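Blue (Type 1) copper domain protein (PDB 5FC9) binds copper in an open mononuclear type 1 site of a purple cupredoxin and probably takes part in electron transfer, perhaps linked to nitric oxide oxidation. Local coordinates at residues 43-48 and 56-61; 30-35 and 70-75; 77-82 and 89-94. All blocks are in the same frame, centred on the assembly; numbering follows the deposited sequence.

Interaction 1: 43-48 and 56-61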
loop_
_atom_site.group_PDB
_atom_site.type_symbol
_atom_site.label_atom_id
_atom_site.label_comp_id
_atom_site.label_asym_id
_atom_site.label_seq_id
_atom_site.Cartn_x
_atom_site.Cartn_y
_atom_site.Cartn_z
ATOM N N ASN A 43 -7.588 -10.815 -15.555
ATOM C CA ASN A 43 -7.627 -12.229 -15.897
ATOM C C ASN A 43 -7.614 -13.056 -14.620
ATOM O O ASN A 43 -7.461 -12.527 -13.513
ATOM C CB ASN A 43 -6.473 -12.611 -16.846
ATOM C CG ASN A 43 -5.108 -12.338 -16.256
ATOM O OD1 ASN A 43 -4.775 -12.834 -15.188
ATOM N ND2 ASN A 43 -4.310 -11.544 -16.950
ATOM N N ILE A 44 -7.838 -14.357 -14.781
ATOM C CA ILE A 44 -7.896 -15.285 -13.667
ATOM C C ILE A 44 -6.891 -16.396 -13.941
ATOM O O ILE A 44 -7.039 -17.138 -14.909
ATOM C CB ILE A 44 -9.315 -15.876 -13.489
ATOM C CG1 ILE A 44 -10.326 -14.769 -13.132
ATOM C CG2 ILE A 44 -9.311 -16.976 -12.434
ATOM C CD1 ILE A 44 -10.051 -14.074 -11.814
ATOM N N GLN A 45 -5.858 -16.502 -13.109
ATOM C CA GLN A 45 -4.844 -17.548 -13.293
ATOM C C GLN A 45 -4.610 -18.321 -12.011
ATOM O O GLN A 45 -4.301 -17.734 -10.973
ATOM C CB GLN A 45 -3.510 -16.949 -13.748
ATOM C CG GLN A 45 -3.605 -15.980 -14.899
ATOM C CD GLN A 45 -3.908 -16.663 -16.194
ATOM O OE1 GLN A 45 -3.457 -17.778 -16.432
ATOM N NE2 GLN A 45 -4.681 -16.002 -17.050
ATOM N N SER A 46 -4.702 -19.644 -12.089
ATOM C CA SER A 46 -4.325 -20.489 -10.959
ATOM C C SER A 46 -2.823 -20.333 -10.697
ATOM O O SER A 46 -2.028 -20.246 -11.638
ATOM C CB SER A 46 -4.694 -21.950 -11.247
ATOM O OG SER A 46 -4.325 -22.284 -12.569
ATOM N N ILE A 47 -2.446 -20.243 -9.420
ATOM C CA ILE A 47 -1.040 -20.035 -9.062
ATOM C C ILE A 47 -0.580 -21.003 -7.992
ATOM O O ILE A 47 -1.401 -21.584 -7.274
ATOM C CB ILE A 47 -0.769 -18.605 -8.542
ATOM C CG1 ILE A 47 -1.694 -18.271 -7.364
ATOM C CG2 ILE A 47 -0.887 -17.610 -9.671
ATOM C CD1 ILE A 47 -1.210 -17.063 -6.520
ATOM N N ASP A 48 0.742 -21.154 -7.892
ATOM C CA ASP A 48 1.375 -21.909 -6.807
ATOM C C ASP A 48 1.741 -20.993 -5.646
ATOM O O ASP A 48 1.442 -19.805 -5.680
ATOM C CB ASP A 48 2.622 -22.677 -7.309
ATOM C CG ASP A 48 3.747 -21.763 -7.844
ATOM O OD1 ASP A 48 3.812 -20.560 -7.510
ATOM O OD2 ASP A 48 4.606 -22.268 -8.608
ATOM N N LEU A 56 -4.165 -24.868 -14.668
ATOM C CA LEU A 56 -5.318 -25.569 -14.127
ATOM C C LEU A 56 -6.579 -24.806 -14.522
ATOM O O LEU A 56 -7.472 -25.355 -15.156
ATOM C CB LEU A 56 -5.226 -25.723 -12.613
ATOM C CG LEU A 56 -6.373 -26.545 -12.012
ATOM C CD1 LEU A 56 -6.388 -27.988 -12.545
ATOM C CD2 LEU A 56 -6.318 -26.525 -10.502
ATOM N N PHE A 57 -6.650 -23.530 -14.157
ATOM C CA PHE A 57 -7.693 -22.680 -14.724
ATOM C C PHE A 57 -7.077 -21.321 -15.009
ATOM O O PHE A 57 -6.508 -20.663 -14.132
ATOM C CB PHE A 57 -8.942 -22.596 -13.821
ATOM C CG PHE A 57 -8.669 -22.212 -12.391
ATOM C CD1 PHE A 57 -8.273 -23.158 -11.460
ATOM C CD2 PHE A 57 -8.845 -20.896 -11.972
ATOM C CE1 PHE A 57 -8.047 -22.806 -10.142
ATOM C CE2 PHE A 57 -8.625 -20.541 -10.659
ATOM C CZ PHE A 57 -8.218 -21.488 -9.742
ATOM N N ASN A 58 -7.142 -20.945 -16.277
ATOM C CA ASN A 58 -6.363 -19.843 -16.800
ATOM C C ASN A 58 -7.153 -19.141 -17.885
ATOM O O ASN A 58 -7.299 -19.646 -19.000
ATOM C CB ASN A 58 -5.026 -20.334 -17.352
ATOM C CG ASN A 58 -4.261 -21.191 -16.360
ATOM O OD1 ASN A 58 -4.502 -22.399 -16.256
ATOM N ND2 ASN A 58 -3.326 -20.576 -15.630
ATOM N N SER A 59 -7.660 -17.964 -17.541
ATOM C CA SER A 59 -8.582 -17.252 -18.409
ATOM C C SER A 59 -7.880 -16.447 -19.488
ATOM O O SER A 59 -6.701 -16.092 -19.372
ATOM C CB SER A 59 -9.466 -16.320 -17.565
ATOM O OG SER A 59 -8.793 -15.093 -17.362
ATOM N N PRO A 60 -8.609 -16.148 -20.569
ATOM C CA PRO A 60 -8.157 -15.103 -21.482
ATOM C C PRO A 60 -8.290 -13.747 -20.788
ATOM O O PRO A 60 -8.856 -13.691 -19.692
ATOM C CB PRO A 60 -9.135 -15.215 -22.667
ATOM C CG PRO A 60 -9.881 -16.475 -22.460
ATOM C CD PRO A 60 -9.888 -16.732 -20.994
ATOM N N PRO A 61 -7.794 -12.672 -21.413
ATOM C CA PRO A 61 -8.122 -11.357 -20.858
ATOM C C PRO A 61 -9.639 -11.197 -20.790
ATOM O O PRO A 61 -10.338 -11.544 -21.754
ATOM C CB PRO A 61 -7.505 -10.378 -21.858
ATOM C CG PRO A 61 -6.490 -11.175 -22.616
ATOM C CD PRO A 61 -7.001 -12.576 -22.651
#

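Interaction 2: 30-35 and 70-75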
loop_
_atom_site.group_PDB
_atom_site.type_symbol
_atom_site.label_atom_id
_atom_site.label_comp_id
_atom_site.label_asym_id
_atom_site.label_seq_id
_atom_site.Cartn_x
_atom_site.Cartn_y
_atom_site.Cartn_z
ATOM N N THR A 30 -18.671 -28.533 -9.112
ATOM C CA THR A 30 -19.356 -27.263 -9.346
ATOM C C THR A 30 -18.697 -26.460 -10.473
ATOM O O THR A 30 -17.474 -26.471 -10.623
ATOM C CB THR A 30 -19.387 -26.417 -8.051
ATOM O OG1 THR A 30 -20.085 -27.134 -7.026
ATOM C CG2 THR A 30 -20.073 -25.078 -8.273
ATOM N N THR A 31 -19.523 -25.795 -11.280
ATOM C CA THR A 31 -19.050 -24.843 -12.269
ATOM C C THR A 31 -18.994 -23.458 -11.631
ATOM O O THR A 31 -20.013 -22.937 -11.170
ATOM C CB THR A 31 -19.967 -24.799 -13.513
ATOM O OG1 THR A 31 -19.908 -26.057 -14.198
ATOM C CG2 THR A 31 -19.522 -23.694 -14.462
ATOM N N VAL A 32 -17.792 -22.881 -11.591
ATOM C CA VAL A 32 -17.590 -21.549 -11.031
ATOM C C VAL A 32 -17.524 -20.514 -12.151
ATOM O O VAL A 32 -16.868 -20.734 -13.165
ATOM C CB VAL A 32 -16.298 -21.491 -10.191
ATOM C CG1 VAL A 32 -16.008 -20.056 -9.743
ATOM C CG2 VAL A 32 -16.425 -22.412 -9.001
ATOM N N THR A 33 -18.225 -19.395 -11.973
ATOM C CA THR A 33 -18.229 -18.336 -12.974
ATOM C C THR A 33 -17.683 -17.035 -12.399
ATOM O O THR A 33 -18.232 -16.510 -11.432
ATOM C CB THR A 33 -19.646 -18.071 -13.518
ATOM O OG1 THR A 33 -20.189 -19.291 -14.037
ATOM C CG2 THR A 33 -19.606 -17.031 -14.628
ATOM N N TRP A 34 -16.612 -16.539 -13.000
ATOM C CA TRP A 34 -16.094 -15.207 -12.673
ATOM C C TRP A 34 -16.681 -14.180 -13.623
ATOM O O TRP A 34 -16.771 -14.437 -14.822
ATOM C CB TRP A 34 -14.569 -15.139 -12.793
ATOM C CG TRP A 34 -13.756 -15.799 -11.713
ATOM C CD1 TRP A 34 -13.161 -15.180 -10.641
ATOM C CD2 TRP A 34 -13.373 -17.175 -11.641
ATOM N NE1 TRP A 34 -12.456 -16.094 -9.896
ATOM C CE2 TRP A 34 -12.576 -17.331 -10.483
ATOM C CE3 TRP A 34 -13.647 -18.303 -12.427
ATOM C CZ2 TRP A 34 -12.043 -18.553 -10.102
ATOM C CZ3 TRP A 34 -13.113 -19.525 -12.043
ATOM C CH2 TRP A 34 -12.329 -19.638 -10.889
ATOM N N THR A 35 -17.036 -13.006 -13.106
ATOM C CA THR A 35 -17.475 -11.918 -13.962
ATOM C C THR A 35 -16.614 -10.696 -13.682
ATOM O O THR A 35 -16.410 -10.346 -12.520
ATOM C CB THR A 35 -18.952 -11.566 -13.733
ATOM O OG1 THR A 35 -19.760 -12.713 -14.030
ATOM C CG2 THR A 35 -19.373 -10.425 -14.641
ATOM N N HIS A 70 -14.943 -22.292 -14.895
ATOM C CA HIS A 70 -14.162 -23.515 -14.704
ATOM C C HIS A 70 -14.920 -24.520 -13.841
ATOM O O HIS A 70 -15.509 -24.160 -12.814
ATOM C CB HIS A 70 -12.808 -23.198 -14.072
ATOM C CG HIS A 70 -11.923 -24.394 -13.901
ATOM N ND1 HIS A 70 -11.283 -25.001 -14.960
ATOM C CD2 HIS A 70 -11.558 -25.084 -12.794
ATOM C CE1 HIS A 70 -10.566 -26.017 -14.513
ATOM N NE2 HIS A 70 -10.717 -26.092 -13.204
ATOM N N VAL A 71 -14.903 -25.788 -14.256
ATOM C CA VAL A 71 -15.508 -26.842 -13.453
ATOM C C VAL A 71 -14.477 -27.441 -12.501
ATOM O O VAL A 71 -13.440 -27.934 -12.936
ATOM C CB VAL A 71 -16.111 -27.965 -14.333
ATOM C CG1 VAL A 71 -16.809 -28.988 -13.458
ATOM C CG2 VAL A 71 -17.086 -27.383 -15.349
ATOM N N PHE A 72 -14.771 -27.388 -11.204
ATOM C CA PHE A 72 -13.870 -27.917 -10.184
ATOM C C PHE A 72 -14.272 -29.341 -9.799
ATOM O O PHE A 72 -15.246 -29.538 -9.076
ATOM C CB PHE A 72 -13.869 -27.013 -8.946
ATOM C CG PHE A 72 -13.085 -25.746 -9.122
ATOM C CD1 PHE A 72 -13.672 -24.622 -9.683
ATOM C CD2 PHE A 72 -11.761 -25.674 -8.718
ATOM C CE1 PHE A 72 -12.947 -23.445 -9.842
ATOM C CE2 PHE A 72 -11.032 -24.506 -8.880
ATOM C CZ PHE A 72 -11.630 -23.390 -9.444
ATOM N N GLU A 73 -13.513 -30.323 -10.273
ATOM C CA GLU A 73 -13.863 -31.729 -10.072
ATOM C C GLU A 73 -13.027 -32.412 -8.985
ATOM O O GLU A 73 -13.259 -33.585 -8.688
ATOM C CB GLU A 73 -13.709 -32.511 -11.378
ATOM C CG GLU A 73 -14.680 -32.127 -12.479
ATOM C CD GLU A 73 -14.025 -32.186 -13.849
ATOM O OE1 GLU A 73 -12.821 -31.872 -13.933
ATOM O OE2 GLU A 73 -14.708 -32.557 -14.821
ATOM N N GLU A 74 -12.041 -31.714 -8.424
ATOM C CA GLU A 74 -11.265 -32.284 -7.328
ATOM C C GLU A 74 -11.380 -31.437 -6.068
ATOM O O GLU A 74 -11.345 -30.207 -6.145
ATOM C CB GLU A 74 -9.789 -32.424 -7.703
ATOM C CG GLU A 74 -9.427 -33.406 -8.813
ATOM C CD GLU A 74 -10.055 -33.081 -10.156
ATOM O OE1 GLU A 74 -9.615 -32.105 -10.794
ATOM O OE2 GLU A 74 -10.955 -33.827 -10.594
ATOM N N GLU A 75 -11.505 -32.089 -4.913
ATOM C CA GLU A 75 -11.418 -31.381 -3.643
ATOM C C GLU A 75 -10.031 -30.755 -3.492
ATOM O O GLU A 75 -9.048 -31.248 -4.063
ATOM C CB GLU A 75 -11.716 -32.320 -2.467
ATOM C CG GLU A 75 -13.105 -32.964 -2.493
ATOM C CD GLU A 75 -13.167 -34.273 -3.287
ATOM O OE1 GLU A 75 -12.274 -34.534 -4.127
ATOM O OE2 GLU A 75 -14.134 -35.031 -3.071
#

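Interaction 3: 77-82 and 89-94. With CU (copper (II) ion), chain E.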
loop_
_atom_site.group_PDB
_atom_site.type_symbol
_atom_site.label_atom_id
_atom_site.label_comp_id
_atom_site.label_asym_id
_atom_site.label_seq_id
_atom_site.Cartn_x
_atom_site.Cartn_y
_atom_site.Cartn_z
ATOM N N VAL A 77 -7.784 -26.806 -2.039
ATOM C CA VAL A 77 -7.799 -25.356 -1.908
ATOM C C VAL A 77 -7.017 -24.777 -3.076
ATOM O O VAL A 77 -5.847 -25.098 -3.277
ATOM C CB VAL A 77 -7.206 -24.904 -0.568
ATOM C CG1 VAL A 77 -7.139 -23.377 -0.496
ATOM C CG2 VAL A 77 -8.036 -25.458 0.584
ATOM N N TYR A 78 -7.679 -23.938 -3.868
ATOM C CA TYR A 78 -7.091 -23.460 -5.109
ATOM C C TYR A 78 -6.887 -21.942 -5.085
ATOM O O TYR A 78 -7.858 -21.186 -5.081
ATOM C CB TYR A 78 -7.985 -23.861 -6.287
ATOM C CG TYR A 78 -8.171 -25.355 -6.401
ATOM C CD1 TYR A 78 -9.238 -25.998 -5.785
ATOM C CD2 TYR A 78 -7.256 -26.121 -7.102
ATOM C CE1 TYR A 78 -9.390 -27.372 -5.885
ATOM C CE2 TYR A 78 -7.400 -27.489 -7.211
ATOM C CZ TYR A 78 -8.463 -28.107 -6.604
ATOM O OH TYR A 78 -8.592 -29.475 -6.722
ATOM N N LYS A 79 -5.630 -21.508 -5.077
ATOM C CA LYS A 79 -5.303 -20.084 -5.137
ATOM C C LYS A 79 -5.315 -19.598 -6.582
ATOM O O LYS A 79 -4.958 -20.337 -7.496
ATOM C CB LYS A 79 -3.923 -19.807 -4.528
ATOM C CG LYS A 79 -3.791 -20.145 -3.059
ATOM C CD LYS A 79 -2.387 -19.849 -2.545
ATOM C CE LYS A 79 -1.756 -21.083 -1.917
ATOM N NZ LYS A 79 -1.617 -22.208 -2.883
ATOM N N TYR A 80 -5.698 -18.345 -6.791
ATOM C CA TYR A 80 -5.577 -17.758 -8.115
ATOM C C TYR A 80 -5.312 -16.273 -8.000
ATOM O O TYR A 80 -5.566 -15.676 -6.954
ATOM C CB TYR A 80 -6.842 -17.997 -8.951
ATOM C CG TYR A 80 -8.051 -17.295 -8.394
ATOM C CD1 TYR A 80 -8.845 -17.903 -7.442
ATOM C CD2 TYR A 80 -8.385 -16.011 -8.815
ATOM C CE1 TYR A 80 -9.963 -17.258 -6.906
ATOM C CE2 TYR A 80 -9.487 -15.352 -8.285
ATOM C CZ TYR A 80 -10.269 -15.974 -7.338
ATOM O OH TYR A 80 -11.367 -15.336 -6.808
ATOM N N TYR A 81 -4.823 -15.674 -9.072
ATOM C CA TYR A 81 -4.584 -14.240 -9.044
ATOM C C TYR A 81 -4.916 -13.665 -10.423
ATOM O O TYR A 81 -5.437 -14.372 -11.286
ATOM C CB TYR A 81 -3.134 -13.989 -8.565
ATOM C CG TYR A 81 -2.011 -13.946 -9.588
ATOM C CD1 TYR A 81 -0.872 -13.193 -9.345
ATOM C CD2 TYR A 81 -2.114 -14.584 -10.826
ATOM C CE1 TYR A 81 0.160 -13.119 -10.285
ATOM C CE2 TYR A 81 -1.102 -14.503 -11.759
ATOM C CZ TYR A 81 0.031 -13.777 -11.484
ATOM O OH TYR A 81 1.050 -13.709 -12.411
ATOM N N CYS A 82 -4.616 -12.392 -10.615
ATOM C CA CYS A 82 -4.679 -11.727 -11.907
ATOM C C CYS A 82 -3.276 -11.307 -12.279
ATOM O O CYS A 82 -2.595 -10.666 -11.474
ATOM C CB CYS A 82 -5.598 -10.501 -11.844
ATOM S SG CYS A 82 -5.549 -9.448 -13.318
ATOM N N VAL A 89 -5.316 -11.679 -4.974
ATOM C CA VAL A 89 -5.269 -13.137 -4.901
ATOM C C VAL A 89 -6.487 -13.668 -4.151
ATOM O O VAL A 89 -6.843 -13.163 -3.076
ATOM C CB VAL A 89 -3.968 -13.619 -4.225
ATOM C CG1 VAL A 89 -2.764 -13.190 -5.040
ATOM C CG2 VAL A 89 -3.845 -13.079 -2.799
ATOM N N GLY A 90 -7.150 -14.668 -4.736
ATOM C CA GLY A 90 -8.325 -15.249 -4.117
ATOM C C GLY A 90 -8.224 -16.761 -4.013
ATOM O O GLY A 90 -7.224 -17.353 -4.426
ATOM N N LEU A 91 -9.263 -17.362 -3.450
ATOM C CA LEU A 91 -9.325 -18.801 -3.231
ATOM C C LEU A 91 -10.626 -19.400 -3.722
ATOM O O LEU A 91 -11.685 -18.781 -3.640
ATOM C CB LEU A 91 -9.182 -19.132 -1.746
ATOM C CG LEU A 91 -7.955 -18.608 -1.019
ATOM C CD1 LEU A 91 -8.106 -18.919 0.443
ATOM C CD2 LEU A 91 -6.752 -19.314 -1.560
ATOM N N VAL A 92 -10.536 -20.638 -4.200
ATOM C CA VAL A 92 -11.697 -21.501 -4.356
ATOM C C VAL A 92 -11.446 -22.733 -3.496
ATOM O O VAL A 92 -10.439 -23.419 -3.673
ATOM C CB VAL A 92 -11.929 -21.915 -5.818
ATOM C CG1 VAL A 92 -13.133 -22.853 -5.933
ATOM C CG2 VAL A 92 -12.111 -20.698 -6.707
ATOM N N THR A 93 -12.343 -22.984 -2.552
ATOM C CA THR A 93 -12.185 -24.100 -1.637
ATOM C C THR A 93 -13.235 -25.149 -1.955
ATOM O O THR A 93 -14.429 -24.927 -1.746
ATOM C CB THR A 93 -12.299 -23.649 -0.178
ATOM O OG1 THR A 93 -11.254 -22.706 0.102
ATOM C CG2 THR A 93 -12.161 -24.843 0.764
ATOM N N VAL A 94 -12.764 -26.281 -2.469
ATOM C CA VAL A 94 -13.619 -27.349 -2.949
ATOM C C VAL A 94 -13.611 -28.515 -1.967
ATOM O O VAL A 94 -12.547 -29.042 -1.629
ATOM C CB VAL A 94 -13.161 -27.834 -4.326
ATOM C CG1 VAL A 94 -14.170 -28.812 -4.896
ATOM C CG2 VAL A 94 -12.972 -26.647 -5.267
HETATM CU CU CU E . -6.644 -7.705 -12.474
HETATM O O HOH W 1 -12.643 -16.319 -4.736
HETATM O O HOH W 2 -7.306 -8.445 -10.461
#

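Interaction 1: 43-48 and 56-61
Ser-59 and Ser-46 both hold OG between their own backbone N and carbonyl carbon (chi1 85° and 44°), a turn that sets each hydroxyl against the main chain of the opposite segment. Ser-59 OG accepts the N-H of Ile-44, with 2.8 Å between OG and N, and donates its own proton to Pro-60 O. Ser-46 OG receives the N-H of Phe-57 almost straight, OG to N 3.1 Å, and is also bonded to Ile-54 O. Main-chain bonds lie between these grips: Ser-59 N to Ile-44 O at 2.8 Å, and Ser-46 N to Phe-57 O at 2.9 Å. Gln-45 and Asn-58 form the antiparallel non-hydrogen-bonded pair, and their side chains cross at about a right angle. The glutamine bends back until OE1 meets Asn-58 ND2 at 2.9 Å, lying in the asparagine amide plane. Asn-58 OD1 meanwhile accepts the N-H of Leu-56, so both ends of this amide are tied and its rotation is fixed. Ser-46 CB sits over one face of the Phe-57 ring, 3.8 Å from its centroid, while Ile-44 CG2 abuts the ring edge in plane. Asn-43 follows the copper ligand His-42, and its ND2 bonds Ser-83 OG beside the ligand Cys-82, a link between the two ligand loops characteristic of plastocyanin- and azurin-like cupredoxins.

Interaction 2: 30-35 and 70-75
Thr-30 O is met from the neighbouring strand by two groups, the N-H of Phe-72 at 2.9 Å (O to N) and, more weakly, the CA-H of Val-71, whose CA lies 3.5 Å from that oxygen. Over 30-35 and 70-72 the strands run antiparallel, their directions 143° apart, and belong to one sheet of the cupredoxin beta-sandwich, where 67-72 is an outermost strand of the chain. Val-32 and His-70 close a hydrogen-bonded pair; the N-H of Val-32 points very straight at His-70 O, with 2.9 Å between N and O, and His-70 N returns a bond to Val-32 O.

The inner face carries the aromatic packing. Phe-72 has CG anti to its carbonyl carbon (chi1 -76°), which leans the ring toward Val-32 and Trp-34 on the neighbouring strand. Val-32 CG2 rests 3.6 Å from Phe-72 CD1, and the other methyl, CG1, lies over one face of the Trp-34 ring. Trp-34 CH2 comes in at the edge of the phenylalanine, in its plane, 4.0 Å from CE1. One face of Phe-72 is covered from its own strand by His-70, whose CD2 stands 3.6 Å above the ring plane, over its centre. His-70 also packs against Phe-57, and it is a ligand of a second copper site, with no copper modelled there in this chain. Tyr-80 meets Trp-34 edge-to-face, joining this sheet to the other. On the outer face Thr-31 and Val-71 form the non-hydrogen-bonded pair, with Thr-31 OG1 3.3 Å from Val-71 CG2.

Interaction 3: 77-82 and 89-94
Tyr-80 lies across Gly-90 at the close-packed heart of this hairpin. With CG between its backbone N and carbonyl carbon (chi1 65°), the tyrosine ring swings over the opposite strand, and Gly-90 CA sits over one ring face in a CH-pi contact, 4.1 Å from the centroid. A side chain on Gly-90 would run into the phenol OH, so the glycine makes room for the ring. In the plane of the ring, at its edge, a water lies 2.6 Å from Tyr-80 OH and donates to Leu-91 O, linking the two strands through solvent as well. An alanine in place of Tyr-80 would remove ring and hydroxyl together, and would probably leave a gap over Gly-90 and deprive the water of a partner. Paired main-chain bonds join Tyr-80 to Gly-90 and Tyr-78 to Val-92, the shortest being Tyr-78 N to Val-92 O at 2.8 Å.

On the other face Lys-79 and Leu-91, lying alongside each other, are still tight, with an unusually short 3.4 Å between CG and CD2, and Phe-18 of the second subunit packs against the lysine. The contact loosens only toward the far end of the hairpin, where exposed Val-77 merely runs beside Thr-93, CG2 to CG2 4.2 Å.

At the opposite end the strand delivers Cys-82, whose SG binds copper at 2.2 Å. His-42 and His-85 also bind the ion, and a water completes the set of ligands, its oxygen 2.2 Å from copper. A thiolate and two histidines are the hallmark of a type 1 centre; the water in the remaining place is consistent with a site open to an exogenous ligand.

Overall arrangement
Interactions 1 and 3 meet in one sheet, in which strands 45-47 and 76-81 are neighbours: Gln-45 N probably bonds Tyr-81 O at 2.8 Å, and the centres of the two contacts lie about 10 Å apart. Interaction 2 belongs to the facing sheet. Its aromatic side chains reach across the sandwich to both, with Phe-57 CE1 3.7 Å from Phe-72 CE2 and Phe-72 CD2 3.8 Å from Val-94 CG2. The copper sits at one end of this core. Interaction 3 supplies Cys-82, the nearest side-chain atom of Asn-43 in interaction 1 is about 6 Å from the ion, and that of Trp-34 in interaction 2 about 10 Å. Interactions 1 and 3 also touch the second subunit.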